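Local coordinates for peptidoglycan D,D-transpeptidase MrdA (Pseudomonas aeruginosa, PDB 7KIS), which probably cross-links the peptides of cell-wall peptidoglycan as a penicillin-binding transpeptidase, captured here with a diazabicyclooctane-derived inhibitor, at residues 350-354 with 365-371; 330-334 with 384-389; 538-544 with 561-567. All blocks are in the same frame, centred on the assembly; numbering follows the deposited sequence.

All three contacts belong to the penicillin-binding transpeptidase domain and line the pocket that holds C9D. Along the chain, both segments of contact 1 fall between the two segments of contact 2, and contact 3 comes later. Contact 2 joins the starts of helices 330-340 and 386-396. Its centre is about 13 Å from that of contact 1, which ties the turn after strand 349-351 to the loop before helix 377-382, and about 17 Å from that of contact 3, which pairs strands 536-541 and 566-572 of the five-stranded antiparallel sheet. Contacts 1 and 3 do not touch, but both meet contact 2, so the active-site cleft is built from sheet, helix ends and loop together.

Contact 1. Residues 350-354 with 365-371; sequences FDPGY and RNWNRYG. With C9D ((2S,5R)-1-formyl-N'-[(3R)-pyrrolidine-3-carbonyl]-5-[(sulfooxy)amino]piperidine-2-carbohydrazide), chain C.
Gly353 and Gly371 bring the two segments closest, with their CA atoms 3.7 Å apart. Both have positive phi, and with no side chain on either the two backbones can lie directly against each other. The CA of Gly353 makes a CA-H...O contact of 3.3 Å with Arg369 O, in the type I turn Asn368-Gly371. Beside it, Asn366 N donates to Gly353 O over 3.0 Å in an almost straight bond (178° at the hydrogen).

Two buried side chains complete this close-packed part. With chi1 at 170° the Asp351 carboxylate reaches toward the 365-371 segment, and its OD1 also accepts from Gly353 N at 2.9 Å, an Asx turn that shapes the bend. The carboxylate stands nearly perpendicular to the Asn366 amide, the planes 87° apart. OD2 lies near Asn366 ND2 but takes its hydrogen bonds from Asp372 N and Asn385 ND2, while Asn366 OD1 receives Asp386 N.

The outer side is looser. Tyr354 and Arg365 form an antiparallel non-hydrogen-bonded pair, CA to CA 4.0 Å. One face of the tyrosine ring rests against Pro352 CG, and the long arginine chain reaches outward. Toward the ligand, the edge of the Arg369 guanidinium, at NH1, comes to 3.4 Å from pyrrolidine atom CAH of C9D, and a face of the Trp367 ring covers ligand atom CAU. The polar groups thus fix the buried turn, whereas on the more open side the Trp367 face and the Arg369 guanidinium edge meet the inhibitor by van der Waals contact.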
loop_
_atom_site.group_PDB
_atom_site.type_symbol
_atom_site.label_atom_id
_atom_site.label_comp_id
_atom_site.label_asym_id
_atom_site.label_seq_id
_atom_site.Cartn_x
_atom_site.Cartn_y
_atom_site.Cartn_z
ATOM N N PHE A 350 18.811 12.316 -25.364
ATOM C CA PHE A 350 20.207 12.015 -25.078
ATOM C C PHE A 350 20.527 12.327 -23.624
ATOM O O PHE A 350 20.237 13.422 -23.134
ATOM C CB PHE A 350 21.146 12.801 -25.991
ATOM C CG PHE A 350 22.572 12.332 -25.932
ATOM C CD1 PHE A 350 22.954 11.155 -26.556
ATOM C CD2 PHE A 350 23.527 13.057 -25.240
ATOM C CE1 PHE A 350 24.263 10.715 -26.498
ATOM C CE2 PHE A 350 24.838 12.623 -25.179
ATOM C CZ PHE A 350 25.205 11.449 -25.809
ATOM N N ASP A 351 21.122 11.355 -22.935
ATOM C CA ASP A 351 21.470 11.495 -21.525
ATOM C C ASP A 351 22.975 11.679 -21.391
ATOM O O ASP A 351 23.729 10.695 -21.437
ATOM C CB ASP A 351 21.003 10.267 -20.736
ATOM C CG ASP A 351 21.552 10.235 -19.323
ATOM O OD1 ASP A 351 21.738 11.315 -18.724
ATOM O OD2 ASP A 351 21.793 9.122 -18.808
ATOM N N PRO A 352 23.466 12.910 -21.239
ATOM C CA PRO A 352 24.891 13.127 -20.972
ATOM C C PRO A 352 25.289 12.939 -19.517
ATOM O O PRO A 352 26.442 13.208 -19.172
ATOM C CB PRO A 352 25.088 14.587 -21.402
ATOM C CG PRO A 352 23.780 15.230 -21.094
ATOM C CD PRO A 352 22.719 14.178 -21.317
ATOM N N GLY A 353 24.369 12.494 -18.665
ATOM C CA GLY A 353 24.614 12.384 -17.245
ATOM C C GLY A 353 24.002 13.488 -16.412
ATOM O O GLY A 353 24.216 13.510 -15.194
ATOM N N TYR A 354 23.247 14.394 -17.026
ATOM C CA TYR A 354 22.661 15.534 -16.332
ATOM C C TYR A 354 21.581 16.128 -17.225
ATOM O O TYR A 354 21.472 15.795 -18.408
ATOM C CB TYR A 354 23.720 16.585 -15.991
ATOM C CG TYR A 354 24.583 16.971 -17.173
ATOM C CD1 TYR A 354 25.802 16.345 -17.402
ATOM C CD2 TYR A 354 24.176 17.955 -18.065
ATOM C CE1 TYR A 354 26.591 16.690 -18.482
ATOM C CE2 TYR A 354 24.958 18.306 -19.149
ATOM C CZ TYR A 354 26.165 17.671 -19.353
ATOM O OH TYR A 354 26.948 18.018 -20.428
ATOM N N ARG A 365 21.465 16.108 -12.007
ATOM C CA ARG A 365 22.351 15.024 -12.397
ATOM C C ARG A 365 21.659 13.668 -12.323
ATOM O O ARG A 365 20.762 13.446 -11.506
ATOM C CB ARG A 365 23.603 15.030 -11.518
ATOM C CG ARG A 365 24.317 16.367 -11.548
ATOM C CD ARG A 365 25.595 16.372 -10.731
ATOM N NE ARG A 365 26.447 17.497 -11.112
ATOM C CZ ARG A 365 27.253 17.498 -12.170
ATOM N NH1 ARG A 365 27.991 18.566 -12.446
ATOM N NH2 ARG A 365 27.329 16.429 -12.951
ATOM N N ASN A 366 22.084 12.766 -13.203
ATOM C CA ASN A 366 21.572 11.406 -13.263
ATOM C C ASN A 366 22.260 10.544 -12.209
ATOM O O ASN A 366 23.372 10.838 -11.762
ATOM C CB ASN A 366 21.792 10.821 -14.661
ATOM C CG ASN A 366 20.922 9.609 -14.940
ATOM O OD1 ASN A 366 19.791 9.515 -14.464
ATOM N ND2 ASN A 366 21.446 8.677 -15.730
ATOM N N TRP A 367 21.581 9.466 -11.803
ATOM C CA TRP A 367 22.190 8.554 -10.842
ATOM C C TRP A 367 23.434 7.882 -11.408
ATOM O O TRP A 367 24.304 7.462 -10.637
ATOM C CB TRP A 367 21.180 7.495 -10.388
ATOM C CG TRP A 367 20.919 6.411 -11.397
ATOM C CD1 TRP A 367 19.917 6.378 -12.324
ATOM C CD2 TRP A 367 21.669 5.202 -11.576
ATOM N NE1 TRP A 367 19.999 5.226 -13.070
ATOM C CE2 TRP A 367 21.067 4.488 -12.632
ATOM C CE3 TRP A 367 22.794 4.657 -10.949
ATOM C CZ2 TRP A 367 21.551 3.258 -13.072
ATOM C CZ3 TRP A 367 23.273 3.435 -11.389
ATOM C CH2 TRP A 367 22.652 2.749 -12.440
ATOM N N ASN A 368 23.545 7.785 -12.730
ATOM C CA ASN A 368 24.782 7.383 -13.387
ATOM C C ASN A 368 25.437 8.634 -13.959
ATOM O O ASN A 368 24.928 9.229 -14.915
ATOM C CB ASN A 368 24.515 6.350 -14.480
ATOM C CG ASN A 368 25.776 5.937 -15.212
ATOM O OD1 ASN A 368 26.870 5.952 -14.645
ATOM N ND2 ASN A 368 25.632 5.564 -16.478
ATOM N N ARG A 369 26.565 9.029 -13.365
ATOM C CA ARG A 369 27.188 10.310 -13.684
ATOM C C ARG A 369 27.538 10.425 -15.162
ATOM O O ARG A 369 27.451 11.517 -15.736
ATOM C CB ARG A 369 28.424 10.528 -12.812
ATOM C CG ARG A 369 28.183 11.488 -11.647
ATOM C CD ARG A 369 26.860 11.184 -10.948
ATOM N NE ARG A 369 26.581 12.089 -9.837
ATOM C CZ ARG A 369 25.549 11.956 -9.009
ATOM N NH1 ARG A 369 24.696 10.953 -9.167
ATOM N NH2 ARG A 369 25.369 12.824 -8.023
ATOM N N TYR A 370 27.926 9.323 -15.798
ATOM C CA TYR A 370 28.459 9.378 -17.151
ATOM C C TYR A 370 27.389 9.224 -18.223
ATOM O O TYR A 370 27.716 9.275 -19.414
ATOM C CB TYR A 370 29.519 8.287 -17.341
ATOM C CG TYR A 370 30.510 8.170 -16.205
ATOM C CD1 TYR A 370 30.766 6.942 -15.606
ATOM C CD2 TYR A 370 31.201 9.283 -15.737
ATOM C CE1 TYR A 370 31.674 6.828 -14.569
ATOM C CE2 TYR A 370 32.111 9.178 -14.702
ATOM C CZ TYR A 370 32.344 7.949 -14.123
ATOM O OH TYR A 370 33.250 7.846 -13.094
ATOM N N GLY A 371 26.133 9.025 -17.841
ATOM C CA GLY A 371 25.040 9.056 -18.788
ATOM C C GLY A 371 24.733 7.695 -19.387
ATOM O O GLY A 371 25.550 6.774 -19.381
HETATM O OAF C9D C . 17.034 -0.256 -7.301
HETATM S SAY C9D C . 17.837 0.907 -7.858
HETATM O OAD C9D C . 19.048 1.184 -6.993
HETATM O OAE C9D C . 18.238 0.376 -9.217
HETATM O OAR C9D C . 16.879 2.301 -8.003
HETATM N NAQ C9D C . 17.280 2.995 -9.195
HETATM C CAU C9D C . 17.944 4.315 -8.839
HETATM C CAJ C9D C . 18.207 4.349 -7.381
HETATM C CB C9D C . 18.680 5.666 -6.910
HETATM C CAM C9D C . 17.070 5.473 -9.324
HETATM N N C9D C . 16.650 6.425 -8.227
HETATM C CAG C9D C . 15.227 6.548 -7.909
HETATM O OAA C9D C . 14.887 6.737 -6.783
HETATM C CA C9D C . 17.651 6.767 -7.146
HETATM C C C9D C . 18.402 8.037 -7.511
HETATM O O C9D C . 19.272 8.413 -6.803
HETATM N NAP C9D C . 18.073 8.806 -8.734
HETATM N NAO C9D C . 18.837 9.977 -8.988
HETATM C CAS C9D C . 18.773 11.106 -8.060
HETATM O OAB C9D C . 18.076 11.059 -7.099
HETATM C CAV C9D C . 19.645 12.390 -8.340
HETATM C CAI C9D C . 21.081 11.912 -8.756
HETATM C CAH C9D C . 22.002 12.210 -7.500
HETATM N NAN C9D C . 21.396 13.240 -6.877
HETATM C CAL C9D C . 19.789 13.088 -7.179
#

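Contact 2. Residues 330-334 with 384-389. With C9D ((2S,5R)-1-formyl-N'-[(3R)-pyrrolidine-3-carbonyl]-5-[(sulfooxy)amino]piperidine-2-carbohydrazide), chain C.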
loop_
_atom_site.group_PDB
_atom_site.type_symbol
_atom_site.label_atom_id
_atom_site.label_comp_id
_atom_site.label_asym_id
_atom_site.label_seq_id
_atom_site.Cartn_x
_atom_site.Cartn_y
_atom_site.Cartn_z
ATOM N N LYS A 330 8.060 6.480 -11.661
ATOM C CA LYS A 330 8.412 6.788 -13.045
ATOM C C LYS A 330 7.485 6.165 -14.086
ATOM O O LYS A 330 7.226 6.828 -15.104
ATOM C CB LYS A 330 9.871 6.383 -13.294
ATOM C CG LYS A 330 10.874 7.324 -12.644
ATOM C CD LYS A 330 12.289 6.773 -12.695
ATOM C CE LYS A 330 13.275 7.749 -12.071
ATOM N NZ LYS A 330 14.675 7.483 -12.499
ATOM N N PRO A 331 6.968 4.940 -13.925
ATOM C CA PRO A 331 5.957 4.467 -14.889
ATOM C C PRO A 331 4.738 5.373 -14.963
ATOM O O PRO A 331 4.274 5.698 -16.064
ATOM C CB PRO A 331 5.610 3.068 -14.361
ATOM C CG PRO A 331 6.829 2.633 -13.641
ATOM C CD PRO A 331 7.356 3.871 -12.987
ATOM N N ALA A 332 4.203 5.790 -13.813
ATOM C CA ALA A 332 3.044 6.674 -13.812
ATOM C C ALA A 332 3.389 8.040 -14.395
ATOM O O ALA A 332 2.566 8.652 -15.087
ATOM C CB ALA A 332 2.492 6.816 -12.395
ATOM N N VAL A 333 4.600 8.534 -14.127
ATOM C CA VAL A 333 5.026 9.800 -14.716
ATOM C C VAL A 333 5.140 9.668 -16.229
ATOM O O VAL A 333 4.768 10.580 -16.976
ATOM C CB VAL A 333 6.352 10.260 -14.084
ATOM C CG1 VAL A 333 6.794 11.591 -14.671
ATOM C CG2 VAL A 333 6.212 10.357 -12.573
ATOM N N ALA A 334 5.643 8.525 -16.705
ATOM C CA ALA A 334 5.731 8.296 -18.143
ATOM C C ALA A 334 4.349 8.304 -18.782
ATOM O O ALA A 334 4.162 8.852 -19.875
ATOM C CB ALA A 334 6.447 6.976 -18.424
ATOM N N SER A 384 15.922 3.164 -15.205
ATOM C CA SER A 384 15.498 4.274 -14.353
ATOM C C SER A 384 16.399 5.493 -14.549
ATOM O O SER A 384 17.082 5.960 -13.636
ATOM C CB SER A 384 15.469 3.846 -12.887
ATOM O OG SER A 384 14.911 4.868 -12.077
ATOM N N ASN A 385 16.364 6.026 -15.765
ATOM C CA ASN A 385 17.128 7.222 -16.081
ATOM C C ASN A 385 16.413 8.447 -15.524
ATOM O O ASN A 385 15.197 8.590 -15.678
ATOM C CB ASN A 385 17.315 7.344 -17.594
ATOM C CG ASN A 385 18.310 8.426 -17.973
ATOM O OD1 ASN A 385 17.943 9.591 -18.126
ATOM N ND2 ASN A 385 19.576 8.047 -18.120
ATOM N N ASP A 386 17.167 9.333 -14.872
ATOM C CA ASP A 386 16.551 10.514 -14.280
ATOM C C ASP A 386 16.384 11.642 -15.289
ATOM O O ASP A 386 15.406 12.392 -15.212
ATOM C CB ASP A 386 17.368 10.998 -13.080
ATOM C CG ASP A 386 17.469 9.954 -11.981
ATOM O OD1 ASP A 386 16.432 9.352 -11.635
ATOM O OD2 ASP A 386 18.585 9.733 -11.467
ATOM N N THR A 387 17.318 11.779 -16.234
ATOM C CA THR A 387 17.245 12.876 -17.194
ATOM C C THR A 387 16.022 12.745 -18.094
ATOM O O THR A 387 15.410 13.754 -18.468
ATOM C CB THR A 387 18.525 12.932 -18.029
ATOM O OG1 THR A 387 18.707 11.689 -18.715
ATOM C CG2 THR A 387 19.723 13.191 -17.132
ATOM N N TYR A 388 15.657 11.513 -18.461
ATOM C CA TYR A 388 14.458 11.303 -19.268
ATOM C C TYR A 388 13.222 11.849 -18.567
ATOM O O TYR A 388 12.381 12.504 -19.193
ATOM C CB TYR A 388 14.291 9.813 -19.574
ATOM C CG TYR A 388 13.070 9.459 -20.405
ATOM C CD1 TYR A 388 11.820 9.304 -19.814
ATOM C CD2 TYR A 388 13.175 9.253 -21.773
ATOM C CE1 TYR A 388 10.709 8.972 -20.566
ATOM C CE2 TYR A 388 12.068 8.920 -22.533
ATOM C CZ TYR A 388 10.838 8.780 -21.923
ATOM O OH TYR A 388 9.733 8.449 -22.675
ATOM N N PHE A 389 13.095 11.588 -17.266
ATOM C CA PHE A 389 11.946 12.075 -16.516
ATOM C C PHE A 389 12.141 13.501 -16.022
ATOM O O PHE A 389 11.150 14.190 -15.758
ATOM C CB PHE A 389 11.647 11.126 -15.353
ATOM C CG PHE A 389 11.283 9.736 -15.796
ATOM C CD1 PHE A 389 12.262 8.777 -15.984
ATOM C CD2 PHE A 389 9.964 9.397 -16.046
ATOM C CE1 PHE A 389 11.935 7.500 -16.401
ATOM C CE2 PHE A 389 9.631 8.122 -16.464
ATOM C CZ PHE A 389 10.618 7.173 -16.641
HETATM O OAF C9D C . 17.034 -0.256 -7.301
HETATM S SAY C9D C . 17.837 0.907 -7.858
HETATM O OAD C9D C . 19.048 1.184 -6.993
HETATM O OAE C9D C . 18.238 0.376 -9.217
HETATM O OAR C9D C . 16.879 2.301 -8.003
HETATM N NAQ C9D C . 17.280 2.995 -9.195
HETATM C CAU C9D C . 17.944 4.315 -8.839
HETATM C CAJ C9D C . 18.207 4.349 -7.381
HETATM C CB C9D C . 18.680 5.666 -6.910
HETATM C CAM C9D C . 17.070 5.473 -9.324
HETATM N N C9D C . 16.650 6.425 -8.227
HETATM C CAG C9D C . 15.227 6.548 -7.909
HETATM O OAA C9D C . 14.887 6.737 -6.783
HETATM C CA C9D C . 17.651 6.767 -7.146
HETATM C C C9D C . 18.402 8.037 -7.511
HETATM O O C9D C . 19.272 8.413 -6.803
HETATM N NAP C9D C . 18.073 8.806 -8.734
HETATM N NAO C9D C . 18.837 9.977 -8.988
HETATM C CAS C9D C . 18.773 11.106 -8.060
HETATM O OAB C9D C . 18.076 11.059 -7.099
HETATM C CAV C9D C . 19.645 12.390 -8.340
HETATM C CAI C9D C . 21.081 11.912 -8.756
HETATM C CAH C9D C . 22.002 12.210 -7.500
HETATM N NAN C9D C . 21.396 13.240 -6.877
HETATM C CAL C9D C . 19.789 13.088 -7.179
#
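Lys330 NZ is gripped by three groups of the 384-389 segment. It donates to Ser384 OG at 2.7 Å and to Asp386 OD1, also at 2.7 Å, the latter a salt bridge in which the amine sits 36° out of the carboxylate plane; a weak bond reaches Asn385 O. Lysine suits the place because its chain, extended beyond CG, carries the amine from helix 330-340 across to the start of helix 386-396.

The root of that chain packs on Phe389: Lys330 CB lies over a ring face, 3.7 Å from the centroid and 21° off the normal. Tyr388 CD1 covers the opposite face, while Val333 CG1 and Ala334 CB meet the ring at its edge, the latter 3.9 Å from CE2.

Asn385 is the N-cap of the second helix, its OD1 accepting from Tyr388 N at 3.0 Å in the carbonyl plane. Ser384, with positive phi, closes the preceding helix in a Schellman motif.

Lys330 ends the SxxK motif begun by Ser327, the predicted acyl-ester serine, and Ser384-Asn385-Asp386 is the SxD motif. Asp386 OD2 accepts Trp367 N and, weakly, C9D NAO, so one carboxylate links the motif lysine to the inhibitor.

Contact 3. Residues 538-544 with 561-567; sequences KSGTAQV and RHRDHAL. With C9D ((2S,5R)-1-formyl-N'-[(3R)-pyrrolidine-3-carbonyl]-5-[(sulfooxy)amino]piperidine-2-carbohydrazide), chain C.
Backbone hydrogen bonds between Gly540 and Leu567 form the heart of this contact. Gly540 N donates to Leu567 O at 2.7 Å, and Leu567 N returns a bond to Gly540 O at 2.8 Å, making an antiparallel hydrogen-bonded pair. Thr541 and Ala566 follow as a non-hydrogen-bonded pair, and Ala542 N then donates to His565 O (2.8 Å, 170° at the hydrogen). Thr541 CA adds a CA-H...O contact to the same His565 O.

Apolar contacts lie along the ladder. Leu567 projects to the face on which Gly540 has no side chain, so Leu567 CB packs against the Gly540 backbone, and its CD1 meets Ala542 CB at 3.7 Å. Ala566 turns to the other face, where its small methyl fits against helix 591-607.

Residues 538-540 are the KSG motif of penicillin-binding proteins, carried on strand 536-541, an outermost strand of the five-stranded antiparallel sheet; strand 566-572 is its inner neighbour. From this strand Lys538 NZ makes weak bonds to Ser384 OG and Ser327 O.

Bonds to the ligand come from the same strand. Thr541 OG1 sits between the backbone N and the carbonyl carbon (chi1 55°) and donates to the formyl oxygen OAA of C9D at 3.2 Å. Ser539 OG, bonded to Thr523, also gives a weak bond to sulfate oxygen OAF.

Beyond the strands come a CH-pi contact and van der Waals packing on flat groups. Val544 CG2 sits over a face of the His565 imidazole, 4.0 Å from the centroid and 16° off the normal, while Ala542 CB lies at the ring's edge; His565 ND1 is hydrogen-bonded to Asn587 N. Val544's other methyl, CG1, lies over a face of the Arg561 guanidinium, 3.8 Å from NH1.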
loop_
_atom_site.group_PDB
_atom_site.type_symbol
_atom_site.label_atom_id
_atom_site.label_comp_id
_atom_site.label_asym_id
_atom_site.label_seq_id
_atom_site.Cartn_x
_atom_site.Cartn_y
_atom_site.Cartn_z
ATOM N N LYS A 538 9.314 -2.309 -10.689
ATOM C CA LYS A 538 10.315 -1.254 -10.766
ATOM C C LYS A 538 10.830 -0.951 -9.368
ATOM O O LYS A 538 10.038 -0.799 -8.433
ATOM C CB LYS A 538 9.769 0.020 -11.411
ATOM C CG LYS A 538 10.863 1.052 -11.611
ATOM C CD LYS A 538 10.356 2.321 -12.241
ATOM C CE LYS A 538 11.520 3.192 -12.657
ATOM N NZ LYS A 538 12.552 3.213 -11.585
ATOM N N SER A 539 12.147 -0.860 -9.236
ATOM C CA SER A 539 12.773 -0.559 -7.962
ATOM C C SER A 539 12.989 0.942 -7.809
ATOM O O SER A 539 12.967 1.705 -8.778
ATOM C CB SER A 539 14.110 -1.288 -7.831
ATOM O OG SER A 539 14.804 -1.309 -9.067
ATOM N N GLY A 540 13.198 1.356 -6.564
ATOM C CA GLY A 540 13.491 2.744 -6.273
ATOM C C GLY A 540 14.075 2.877 -4.885
ATOM O O GLY A 540 14.281 1.894 -4.170
ATOM N N THR A 541 14.345 4.124 -4.515
ATOM C CA THR A 541 14.879 4.476 -3.209
ATOM C C THR A 541 14.074 5.647 -2.668
ATOM O O THR A 541 13.651 6.522 -3.429
ATOM C CB THR A 541 16.370 4.837 -3.270
ATOM O OG1 THR A 541 16.575 5.878 -4.231
ATOM C CG2 THR A 541 17.196 3.622 -3.664
ATOM N N ALA A 542 13.862 5.660 -1.358
ATOM C CA ALA A 542 13.213 6.781 -0.697
ATOM C C ALA A 542 14.262 7.677 -0.052
ATOM O O ALA A 542 15.364 7.237 0.276
ATOM C CB ALA A 542 12.220 6.291 0.360
ATOM N N GLN A 543 13.914 8.950 0.107
ATOM C CA GLN A 543 14.866 9.951 0.565
ATOM C C GLN A 543 14.848 10.047 2.083
ATOM O O GLN A 543 13.782 10.019 2.704
ATOM C CB GLN A 543 14.547 11.326 -0.031
ATOM C CG GLN A 543 14.079 11.365 -1.489
ATOM C CD GLN A 543 14.746 10.348 -2.404
ATOM O OE1 GLN A 543 14.079 9.708 -3.219
ATOM N NE2 GLN A 543 16.062 10.217 -2.297
ATOM N N VAL A 544 16.033 10.133 2.678
ATOM C CA VAL A 544 16.163 10.389 4.110
ATOM C C VAL A 544 17.141 11.538 4.345
ATOM O O VAL A 544 16.848 12.693 4.036
ATOM C CB VAL A 544 16.602 9.126 4.878
ATOM C CG1 VAL A 544 16.385 9.315 6.367
ATOM C CG2 VAL A 544 15.830 7.912 4.394
ATOM N N ARG A 561 24.174 9.182 11.179
ATOM C CA ARG A 561 22.804 8.706 11.069
ATOM C C ARG A 561 22.753 7.487 10.145
ATOM O O ARG A 561 23.714 6.717 10.085
ATOM C CB ARG A 561 21.883 9.827 10.580
ATOM C CG ARG A 561 20.409 9.625 10.945
ATOM C CD ARG A 561 19.510 10.798 10.534
ATOM N NE ARG A 561 19.829 11.382 9.227
ATOM C CZ ARG A 561 19.954 10.716 8.078
ATOM N NH1 ARG A 561 19.784 9.400 8.013
ATOM N NH2 ARG A 561 20.256 11.381 6.972
ATOM N N HIS A 562 21.653 7.302 9.417
ATOM C CA HIS A 562 21.399 6.038 8.741
ATOM C C HIS A 562 21.118 6.243 7.257
ATOM O O HIS A 562 20.988 7.366 6.762
ATOM C CB HIS A 562 20.228 5.294 9.395
ATOM C CG HIS A 562 20.655 4.180 10.298
ATOM N ND1 HIS A 562 21.501 3.173 9.885
ATOM C CD2 HIS A 562 20.362 3.919 11.593
ATOM C CE1 HIS A 562 21.707 2.337 10.886
ATOM N NE2 HIS A 562 21.028 2.767 11.935
ATOM N N ARG A 563 21.028 5.114 6.563
ATOM C CA ARG A 563 20.875 5.054 5.116
ATOM C C ARG A 563 19.427 5.343 4.713
ATOM O O ARG A 563 18.586 5.714 5.536
ATOM C CB ARG A 563 21.350 3.697 4.613
ATOM C CG ARG A 563 22.670 3.243 5.221
ATOM C CD ARG A 563 22.752 1.729 5.315
ATOM N NE ARG A 563 24.132 1.264 5.435
ATOM C CZ ARG A 563 24.715 0.937 6.584
ATOM N NH1 ARG A 563 24.039 1.021 7.721
ATOM N NH2 ARG A 563 25.975 0.525 6.596
ATOM N N ASP A 564 19.122 5.169 3.428
ATOM C CA ASP A 564 17.815 5.487 2.874
ATOM C C ASP A 564 17.042 4.213 2.536
ATOM O O ASP A 564 17.620 3.147 2.310
ATOM C CB ASP A 564 17.936 6.401 1.645
ATOM C CG ASP A 564 18.903 5.878 0.599
ATOM O OD1 ASP A 564 19.071 4.649 0.482
ATOM O OD2 ASP A 564 19.492 6.710 -0.122
ATOM N N HIS A 565 15.717 4.344 2.510
ATOM C CA HIS A 565 14.840 3.193 2.333
ATOM C C HIS A 565 14.861 2.672 0.900
ATOM O O HIS A 565 14.903 3.444 -0.063
ATOM C CB HIS A 565 13.404 3.557 2.715
ATOM C CG HIS A 565 13.295 4.371 3.966
ATOM N ND1 HIS A 565 13.946 4.034 5.133
ATOM C CD2 HIS A 565 12.606 5.505 4.234
ATOM C CE1 HIS A 565 13.665 4.926 6.065
ATOM N NE2 HIS A 565 12.854 5.830 5.545
ATOM N N ALA A 566 14.831 1.347 0.769
ATOM C CA ALA A 566 14.735 0.679 -0.521
ATOM C C ALA A 566 13.278 0.360 -0.838
ATOM O O ALA A 566 12.530 -0.104 0.027
ATOM C CB ALA A 566 15.568 -0.602 -0.529
ATOM N N LEU A 567 12.881 0.609 -2.085
ATOM C CA LEU A 567 11.504 0.430 -2.521
ATOM C C LEU A 567 11.459 -0.438 -3.771
ATOM O O LEU A 567 12.358 -0.386 -4.615
ATOM C CB LEU A 567 10.824 1.778 -2.809
ATOM C CG LEU A 567 10.070 2.468 -1.670
ATOM C CD1 LEU A 567 11.025 2.908 -0.576
ATOM C CD2 LEU A 567 9.287 3.659 -2.197
HETATM O OAF C9D C . 17.034 -0.256 -7.301
HETATM S SAY C9D C . 17.837 0.907 -7.858
HETATM O OAD C9D C . 19.048 1.184 -6.993
HETATM O OAE C9D C . 18.238 0.376 -9.217
HETATM O OAR C9D C . 16.879 2.301 -8.003
HETATM N NAQ C9D C . 17.280 2.995 -9.195
HETATM C CAU C9D C . 17.944 4.315 -8.839
HETATM C CAJ C9D C . 18.207 4.349 -7.381
HETATM C CB C9D C . 18.680 5.666 -6.910
HETATM C CAM C9D C . 17.070 5.473 -9.324
HETATM N N C9D C . 16.650 6.425 -8.227
HETATM C CAG C9D C . 15.227 6.548 -7.909
HETATM O OAA C9D C . 14.887 6.737 -6.783
HETATM C CA C9D C . 17.651 6.767 -7.146
HETATM C C C9D C . 18.402 8.037 -7.511
HETATM O O C9D C . 19.272 8.413 -6.803
HETATM N NAP C9D C . 18.073 8.806 -8.734
HETATM N NAO C9D C . 18.837 9.977 -8.988
HETATM C CAS C9D C . 18.773 11.106 -8.060
HETATM O OAB C9D C . 18.076 11.059 -7.099
HETATM C CAV C9D C . 19.645 12.390 -8.340
HETATM C CAI C9D C . 21.081 11.912 -8.756
HETATM C CAH C9D C . 22.002 12.210 -7.500
HETATM N NAN C9D C . 21.396 13.240 -6.877
HETATM C CAL C9D C . 19.789 13.088 -7.179
#